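Local coordinates for protein sugar phosphate isomerase/epimerase (Parabacteroides distasonis, PDB 3L23) that binds a magnesium ion in a xylose isomerase-like TIM barrel and probably acts as a sugar phosphate isomerase or epimerase, at residues F213-V217 with Y218-M222; G223-P227 with V228-Q232; M255-E258 with M259-K262. All blocks are in the same frame, centred on the assembly; numbering follows the deposited sequence.

Contact 1: residues F213-V217 with Y218-M222; sequences FEMDV and YWTVM. With MG (magnesium ion), chain B.
Asp-216 and Trp-219 meet where strand 211-216 of the TIM barrel ends and helix 217-222 begins, with Asp-216 as the helix N-cap. The aspartate divides its carboxylate between two tasks. Asp-216 OD1 accepts from Trp-219 N in a nearly straight bond of 3.0 Å (173° at the hydrogen), met from above the carboxylate plane. Asp-216 OD2 binds the magnesium ion at 2.0 Å, and His-165, His-242, Glu-275 and two waters complete the site. With CG anti to the backbone N (chi1 -175°), the carboxylate swings toward the helix start, so the cap probably helps to fix the rotation of the metal ligand.

Asp-216 O accepts two hydrogen bonds, from Thr-220 N and from the Thr-220 hydroxyl. Thr-220 OG1 lies 2.8 Å from Asp-216 O, above the carbonyl plane, and is also hydrogen-bonded to Asn-166 ND2.

Van der Waals and edge contacts complete the turn. Selenomethionine Met-215 crosses Thr-220 at about a right angle, Met-215 CG lying 3.5 Å from Thr-220 OG1. Trp-219 lies alongside the Asp-216 side chain, pointing the same way, with ring and carboxylate planes 63° apart; at the ring edge, Trp-219 CD1 is 3.4 Å from Asp-216 OD2.

Contact 2: residues G223-P227 with V228-Q232; sequences GQNDP and VEYMQ
Asp-226, the N-cap of helix 227-233, reaches forward to Val-228 and Glu-229 and can be followed atom by atom. Asp-226 CB lies 3.9 Å from Glu-229 CB. A chi1 of 180° then carries the carboxylate over the first turn, where its two oxygens serve different N-H groups. Asp-226 OD1 accepts from Val-228 N at 3.0 Å, the donor standing well above the carboxylate plane, and also touches Val-228 CB. Asp-226 OD2 takes a weak bond from Glu-229 N at 3.3 Å and rests against Glu-229 CB.

Behind the cap, Asp-226 O accepts Tyr-230 N, the first i to i+4 bond of the helix. One water ties the turn together: it accepts from Asp-226 N and donates to both Asn-225 OD1 and Glu-229 OE1. That same Asn-225 OD1 lies at the edge of the Tyr-230 ring, 3.4 Å from Tyr-230 CE2, while Asn-225 ND2 bonds back to Gly-223 O. The tyrosine hydroxyl finds its hydrogen bond with Asp-200.

Pro-227 packs on Val-217, Thr-220 and Val-221 of helix 217-222 and on Met-215 of strand 211-216, whereas Val-228 faces helix 257-267.

Contact 3: residues M255-E258 with M259-K262; sequences MNFE and MIFK
Phe-257 and Phe-261, one turn apart at the start of helix 257-267, present their flat rings differently. This is the crossover helix of the beta-alpha-beta unit formed with strands 238-243 and 272-274 of the TIM barrel, and both phenylalanines, with Ile-260, rest on Ile-243 of the first strand. One face of the Phe-257 ring is covered by Met-255 CB, 3.5 Å above the plane and offset toward the rim. Phe-249 also meets this ring. Phe-261 turns an edge to the backbone: Phe-257 O lies in its plane, 3.3 Å from Phe-261 CD1, and the same oxygen accepts Phe-261 N. Tyr-272 of the next strand packs edge-to-face with Phe-261.

Asn-256 caps the helix. Its side chain leaves opposite the backbone N (chi1 -173°), which brings Asn-256 OD1 to Met-259 N at 3.2 Å; the bond is straight at the hydrogen (169°), although the donor stands above the amide plane. The amide also lies against Met-259 CB, 3.6 Å from Asn-256 CG. Asn-256 O accepts Ile-260 N.

Ile-260 CD1 meets side chains from before and after the cap. The isoleucine runs alongside Phe-257, with Ile-260 CD1 and Phe-257 CD1 4.1 Å apart, while the bent chain of selenomethionine Met-255 brings Met-255 CE to 3.8 Å from Ile-260 CD1.

All three contacts illustrate one principle, an N-cap side chain receiving one or two of the first N-H groups of a helix, at about 10, 17 and 19 Å from the centre of the chain to the centre of each contact. Contact 1 is buried and joins strand to helix, and its capping aspartate also binds metal. Contacts 2 and 3 are partly buried and hold the exposed residues: contact 2 adds a water bridge, contact 3 an asparagine cap beside apolar packing. Contact 1 passes directly into contact 2 through a Schellman motif, with Thr-220 O facing Asn-225 N and Gln-224 at its positive-phi position. Contact 3 packs against both, Met-255 CE touching Val-217 O at 3.6 Å and Met-259 CG lying 3.8 Å from Val-228 CG2.

Contact 1: residues F213-V217 with Y218-M222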
loop_
_atom_site.group_PDB
_atom_site.type_symbol
_atom_site.label_atom_id
_atom_site.label_comp_id
_atom_site.label_asym_id
_atom_site.label_seq_id
_atom_site.Cartn_x
_atom_site.Cartn_y
_atom_site.Cartn_z
ATOM N N PHE A 213 -1.613 0.762 -9.520
ATOM C CA PHE A 213 -1.632 -0.261 -8.510
ATOM C C PHE A 213 -0.281 -0.450 -7.809
ATOM O O PHE A 213 0.797 -0.402 -8.446
ATOM C CB PHE A 213 -2.127 -1.594 -9.137
ATOM C CG PHE A 213 -3.575 -1.531 -9.576
ATOM C CD1 PHE A 213 -3.938 -0.989 -10.758
ATOM C CD2 PHE A 213 -4.585 -1.933 -8.715
ATOM C CE1 PHE A 213 -5.275 -0.847 -11.114
ATOM C CE2 PHE A 213 -5.939 -1.802 -9.059
ATOM C CZ PHE A 213 -6.279 -1.268 -10.243
ATOM N N GLU A 214 -0.351 -0.617 -6.486
ATOM C CA GLU A 214 0.805 -1.013 -5.689
ATOM C C GLU A 214 0.527 -2.464 -5.379
ATOM O O GLU A 214 -0.265 -2.740 -4.480
ATOM C CB GLU A 214 0.913 -0.198 -4.395
ATOM C CG GLU A 214 2.044 -0.607 -3.460
ATOM C CD GLU A 214 2.085 0.204 -2.226
ATOM O OE1 GLU A 214 1.094 0.205 -1.482
ATOM O OE2 GLU A 214 3.103 0.873 -1.977
HETATM N N MSE A 215 1.203 -3.385 -6.072
HETATM C CA MSE A 215 0.896 -4.806 -5.902
HETATM C C MSE A 215 1.653 -5.342 -4.686
HETATM O O MSE A 215 2.882 -5.217 -4.592
HETATM C CB MSE A 215 1.269 -5.620 -7.138
HETATM C CG MSE A 215 1.205 -7.129 -6.901
HETATM SE SE MSE A 215 1.055 -8.133 -8.520
HETATM C CE MSE A 215 -0.820 -8.034 -8.726
ATOM N N ASP A 216 0.921 -5.925 -3.748
ATOM C CA ASP A 216 1.547 -6.598 -2.605
ATOM C C ASP A 216 1.786 -8.026 -3.040
ATOM O O ASP A 216 0.841 -8.810 -3.219
ATOM C CB ASP A 216 0.681 -6.501 -1.371
ATOM C CG ASP A 216 1.332 -7.081 -0.137
ATOM O OD1 ASP A 216 1.745 -8.242 -0.198
ATOM O OD2 ASP A 216 1.338 -6.393 0.905
ATOM N N VAL A 217 3.062 -8.364 -3.184
ATOM C CA VAL A 217 3.377 -9.666 -3.784
ATOM C C VAL A 217 2.930 -10.832 -2.905
ATOM O O VAL A 217 2.578 -11.891 -3.437
ATOM C CB VAL A 217 4.880 -9.782 -4.196
ATOM C CG1 VAL A 217 5.206 -8.728 -5.226
ATOM C CG2 VAL A 217 5.842 -9.684 -2.993
ATOM N N TYR A 218 3.037 -10.697 -1.570
ATOM C CA TYR A 218 2.650 -11.763 -0.661
ATOM C C TYR A 218 1.131 -11.994 -0.721
ATOM O O TYR A 218 0.651 -13.148 -0.821
ATOM C CB TYR A 218 3.026 -11.423 0.780
ATOM C CG TYR A 218 2.465 -12.356 1.833
ATOM C CD1 TYR A 218 3.025 -13.613 2.103
ATOM C CD2 TYR A 218 1.325 -12.007 2.602
ATOM C CE1 TYR A 218 2.527 -14.420 3.098
ATOM C CE2 TYR A 218 0.849 -12.795 3.551
ATOM C CZ TYR A 218 1.425 -14.029 3.820
ATOM O OH TYR A 218 0.956 -14.859 4.782
ATOM N N TRP A 219 0.368 -10.907 -0.602
ATOM C CA TRP A 219 -1.067 -11.087 -0.578
ATOM C C TRP A 219 -1.598 -11.563 -1.917
ATOM O O TRP A 219 -2.643 -12.195 -1.980
ATOM C CB TRP A 219 -1.795 -9.829 -0.082
ATOM C CG TRP A 219 -1.631 -9.683 1.399
ATOM C CD1 TRP A 219 -0.836 -8.805 2.045
ATOM C CD2 TRP A 219 -2.253 -10.488 2.412
ATOM N NE1 TRP A 219 -0.899 -9.011 3.383
ATOM C CE2 TRP A 219 -1.790 -10.021 3.647
ATOM C CE3 TRP A 219 -3.161 -11.542 2.386
ATOM C CZ2 TRP A 219 -2.181 -10.580 4.854
ATOM C CZ3 TRP A 219 -3.592 -12.093 3.582
ATOM C CH2 TRP A 219 -3.073 -11.629 4.816
ATOM N N THR A 220 -0.894 -11.284 -2.997
ATOM C CA THR A 220 -1.229 -11.835 -4.341
ATOM C C THR A 220 -1.113 -13.353 -4.343
ATOM O O THR A 220 -2.055 -14.089 -4.729
ATOM C CB THR A 220 -0.380 -11.174 -5.480
ATOM O OG1 THR A 220 -0.565 -9.758 -5.403
ATOM C CG2 THR A 220 -0.826 -11.673 -6.875
ATOM N N VAL A 221 0.001 -13.847 -3.806
ATOM C CA VAL A 221 0.171 -15.279 -3.645
ATOM C C VAL A 221 -0.901 -15.891 -2.708
ATOM O O VAL A 221 -1.440 -16.967 -2.987
ATOM C CB VAL A 221 1.626 -15.604 -3.198
ATOM C CG1 VAL A 221 1.809 -17.109 -2.859
ATOM C CG2 VAL A 221 2.659 -15.106 -4.296
HETATM N N MSE A 222 -1.272 -15.163 -1.660
HETATM C CA MSE A 222 -2.291 -15.624 -0.706
HETATM C C MSE A 222 -3.664 -15.568 -1.310
HETATM O O MSE A 222 -4.635 -16.122 -0.730
HETATM C CB MSE A 222 -2.250 -14.783 0.562
HETATM C CG MSE A 222 -1.016 -14.986 1.387
HETATM SE SE MSE A 222 -0.903 -16.666 2.282
HETATM C CE MSE A 222 -2.134 -16.063 3.646
HETATM MG MG MG B . 1.032 -4.724 1.938
HETATM O O HOH W 1 -0.454 -5.793 3.025
HETATM O O HOH W 2 0.272 -3.068 3.446
#

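Contact 2: residues G223-P227 with V228-Q232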
loop_
_atom_site.group_PDB
_atom_site.type_symbol
_atom_site.label_atom_id
_atom_site.label_comp_id
_atom_site.label_asym_id
_atom_site.label_seq_id
_atom_site.Cartn_x
_atom_site.Cartn_y
_atom_site.Cartn_z
ATOM N N GLY A 223 -3.771 -14.919 -2.475
ATOM C CA GLY A 223 -4.980 -14.980 -3.294
ATOM C C GLY A 223 -4.938 -15.967 -4.456
ATOM O O GLY A 223 -5.747 -15.861 -5.394
ATOM N N GLN A 224 -3.972 -16.891 -4.398
ATOM C CA GLN A 224 -3.803 -17.985 -5.357
ATOM C C GLN A 224 -3.359 -17.492 -6.728
ATOM O O GLN A 224 -3.458 -18.233 -7.708
ATOM C CB GLN A 224 -5.056 -18.863 -5.451
ATOM C CG GLN A 224 -5.472 -19.446 -4.118
ATOM C CD GLN A 224 -6.707 -20.336 -4.171
ATOM O OE1 GLN A 224 -6.815 -21.260 -4.981
ATOM N NE2 GLN A 224 -7.646 -20.069 -3.270
ATOM N N ASN A 225 -2.836 -16.277 -6.782
ATOM C CA ASN A 225 -2.380 -15.666 -8.048
ATOM C C ASN A 225 -0.876 -15.388 -8.047
ATOM O O ASN A 225 -0.214 -15.331 -7.009
ATOM C CB ASN A 225 -3.158 -14.384 -8.366
ATOM C CG ASN A 225 -4.512 -14.662 -8.940
ATOM O OD1 ASN A 225 -4.675 -14.566 -10.152
ATOM N ND2 ASN A 225 -5.479 -15.095 -8.099
ATOM N N ASP A 226 -0.331 -15.189 -9.247
ATOM C CA ASP A 226 1.123 -15.009 -9.429
ATOM C C ASP A 226 1.461 -13.568 -9.713
ATOM O O ASP A 226 1.100 -13.082 -10.772
ATOM C CB ASP A 226 1.570 -15.850 -10.619
ATOM C CG ASP A 226 3.059 -15.744 -10.907
ATOM O OD1 ASP A 226 3.835 -15.219 -10.068
ATOM O OD2 ASP A 226 3.441 -16.203 -12.019
ATOM N N PRO A 227 2.207 -12.906 -8.803
ATOM C CA PRO A 227 2.546 -11.515 -9.034
ATOM C C PRO A 227 3.442 -11.321 -10.248
ATOM O O PRO A 227 3.390 -10.276 -10.890
ATOM C CB PRO A 227 3.257 -11.105 -7.756
ATOM C CG PRO A 227 3.771 -12.326 -7.169
ATOM C CD PRO A 227 2.758 -13.385 -7.528
ATOM N N VAL A 228 4.233 -12.323 -10.593
ATOM C CA VAL A 228 5.071 -12.201 -11.796
ATOM C C VAL A 228 4.222 -12.164 -13.063
ATOM O O VAL A 228 4.442 -11.334 -13.937
ATOM C CB VAL A 228 6.131 -13.293 -11.803
ATOM C CG1 VAL A 228 6.827 -13.383 -13.158
ATOM C CG2 VAL A 228 7.150 -13.030 -10.649
ATOM N N GLU A 229 3.251 -13.068 -13.175
ATOM C CA GLU A 229 2.293 -13.038 -14.277
ATOM C C GLU A 229 1.533 -11.718 -14.368
ATOM O O GLU A 229 1.311 -11.204 -15.474
ATOM C CB GLU A 229 1.278 -14.182 -14.142
ATOM C CG GLU A 229 0.219 -14.214 -15.236
ATOM C CD GLU A 229 -0.899 -15.273 -15.016
ATOM O OE1 GLU A 229 -1.034 -15.849 -13.892
ATOM O OE2 GLU A 229 -1.630 -15.506 -16.010
ATOM N N TYR A 230 1.099 -11.183 -13.228
ATOM C CA TYR A 230 0.404 -9.890 -13.206
ATOM C C TYR A 230 1.292 -8.753 -13.734
ATOM O O TYR A 230 0.847 -7.915 -14.543
ATOM C CB TYR A 230 -0.171 -9.551 -11.812
ATOM C CG TYR A 230 -1.605 -9.987 -11.727
ATOM C CD1 TYR A 230 -2.614 -9.217 -12.267
ATOM C CD2 TYR A 230 -1.946 -11.223 -11.163
ATOM C CE1 TYR A 230 -3.956 -9.654 -12.235
ATOM C CE2 TYR A 230 -3.230 -11.654 -11.154
ATOM C CZ TYR A 230 -4.243 -10.877 -11.706
ATOM O OH TYR A 230 -5.541 -11.373 -11.681
HETATM N N MSE A 231 2.532 -8.690 -13.265
HETATM C CA MSE A 231 3.485 -7.690 -13.787
HETATM C C MSE A 231 3.720 -7.856 -15.310
HETATM O O MSE A 231 3.827 -6.874 -16.036
HETATM C CB MSE A 231 4.829 -7.745 -13.029
HETATM C CG MSE A 231 4.820 -6.961 -11.744
HETATM SE SE MSE A 231 6.577 -6.996 -10.905
HETATM C CE MSE A 231 6.539 -8.790 -10.114
ATOM N N GLN A 232 3.788 -9.091 -15.791
ATOM C CA GLN A 232 4.000 -9.320 -17.236
ATOM C C GLN A 232 2.786 -8.900 -18.041
ATOM O O GLN A 232 2.915 -8.350 -19.136
ATOM C CB GLN A 232 4.339 -10.779 -17.513
ATOM C CG GLN A 232 5.718 -11.199 -16.974
ATOM C CD GLN A 232 5.957 -12.729 -16.978
ATOM O OE1 GLN A 232 5.122 -13.493 -17.439
ATOM N NE2 GLN A 232 7.113 -13.153 -16.510
HETATM O O HOH W 3 -2.140 -15.376 -11.396
#

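Contact 3: residues M255-E258 with M259-K262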
loop_
_atom_site.group_PDB
_atom_site.type_symbol
_atom_site.label_atom_id
_atom_site.label_comp_id
_atom_site.label_asym_id
_atom_site.label_seq_id
_atom_site.Cartn_x
_atom_site.Cartn_y
_atom_site.Cartn_z
HETATM N N MSE A 255 7.103 -17.489 -1.844
HETATM C CA MSE A 255 7.801 -16.354 -2.392
HETATM C C MSE A 255 9.111 -16.721 -3.108
HETATM O O MSE A 255 10.056 -17.312 -2.541
HETATM C CB MSE A 255 8.065 -15.235 -1.362
HETATM C CG MSE A 255 6.887 -14.909 -0.444
HETATM SE SE MSE A 255 5.201 -14.820 -1.323
HETATM C CE MSE A 255 5.708 -13.397 -2.460
ATOM N N ASN A 256 9.087 -16.377 -4.376
ATOM C CA ASN A 256 10.266 -16.428 -5.215
ATOM C C ASN A 256 10.737 -14.977 -5.416
ATOM O O ASN A 256 10.404 -14.318 -6.418
ATOM C CB ASN A 256 9.972 -17.079 -6.562
ATOM C CG ASN A 256 11.252 -17.301 -7.378
ATOM O OD1 ASN A 256 12.288 -16.710 -7.093
ATOM N ND2 ASN A 256 11.190 -18.202 -8.340
ATOM N N PHE A 257 11.504 -14.475 -4.466
ATOM C CA PHE A 257 11.973 -13.083 -4.578
ATOM C C PHE A 257 12.948 -12.852 -5.761
ATOM O O PHE A 257 12.908 -11.772 -6.360
ATOM C CB PHE A 257 12.549 -12.596 -3.257
ATOM C CG PHE A 257 11.525 -12.451 -2.190
ATOM C CD1 PHE A 257 10.433 -11.598 -2.362
ATOM C CD2 PHE A 257 11.624 -13.200 -1.027
ATOM C CE1 PHE A 257 9.490 -11.485 -1.329
ATOM C CE2 PHE A 257 10.686 -13.102 -0.022
ATOM C CZ PHE A 257 9.646 -12.236 -0.165
ATOM N N GLU A 258 13.749 -13.841 -6.131
ATOM C CA GLU A 258 14.640 -13.664 -7.286
ATOM C C GLU A 258 13.825 -13.327 -8.529
ATOM O O GLU A 258 14.149 -12.382 -9.238
ATOM C CB GLU A 258 15.535 -14.887 -7.497
ATOM C CG GLU A 258 16.528 -14.726 -8.652
ATOM C CD GLU A 258 17.469 -15.893 -8.803
ATOM O OE1 GLU A 258 17.363 -16.890 -8.044
ATOM O OE2 GLU A 258 18.341 -15.812 -9.690
HETATM N N MSE A 259 12.768 -14.089 -8.794
HETATM C CA MSE A 259 11.920 -13.853 -9.963
HETATM C C MSE A 259 11.126 -12.569 -9.834
HETATM O O MSE A 259 10.944 -11.851 -10.815
HETATM C CB MSE A 259 11.002 -15.082 -10.228
HETATM C CG MSE A 259 10.247 -15.042 -11.504
HETATM SE SE MSE A 259 11.410 -15.302 -13.051
HETATM C CE MSE A 259 10.776 -13.666 -13.997
ATOM N N ILE A 260 10.609 -12.290 -8.632
ATOM C CA ILE A 260 9.877 -11.054 -8.382
ATOM C C ILE A 260 10.761 -9.831 -8.695
ATOM O O ILE A 260 10.332 -8.941 -9.419
ATOM C CB ILE A 260 9.330 -11.000 -6.953
ATOM C CG1 ILE A 260 8.153 -11.954 -6.843
ATOM C CG2 ILE A 260 8.898 -9.592 -6.564
ATOM C CD1 ILE A 260 7.716 -12.212 -5.412
ATOM N N PHE A 261 11.990 -9.804 -8.182
ATOM C CA PHE A 261 12.880 -8.660 -8.468
ATOM C C PHE A 261 13.328 -8.590 -9.928
ATOM O O PHE A 261 13.425 -7.505 -10.491
ATOM C CB PHE A 261 14.086 -8.636 -7.542
ATOM C CG PHE A 261 13.797 -7.976 -6.238
ATOM C CD1 PHE A 261 13.245 -8.718 -5.151
ATOM C CD2 PHE A 261 14.004 -6.610 -6.084
ATOM C CE1 PHE A 261 12.951 -8.100 -3.937
ATOM C CE2 PHE A 261 13.711 -6.001 -4.879
ATOM C CZ PHE A 261 13.187 -6.733 -3.817
ATOM N N LYS A 262 13.584 -9.735 -10.541
ATOM C CA LYS A 262 13.923 -9.759 -11.955
ATOM C C LYS A 262 12.817 -9.082 -12.748
ATOM O O LYS A 262 13.065 -8.218 -13.629
ATOM C CB LYS A 262 14.110 -11.198 -12.412
ATOM C CG LYS A 262 14.361 -11.337 -13.891
ATOM C CD LYS A 262 14.901 -12.696 -14.227
ATOM C CE LYS A 262 14.675 -13.007 -15.675
ATOM N NZ LYS A 262 15.422 -14.219 -16.052
#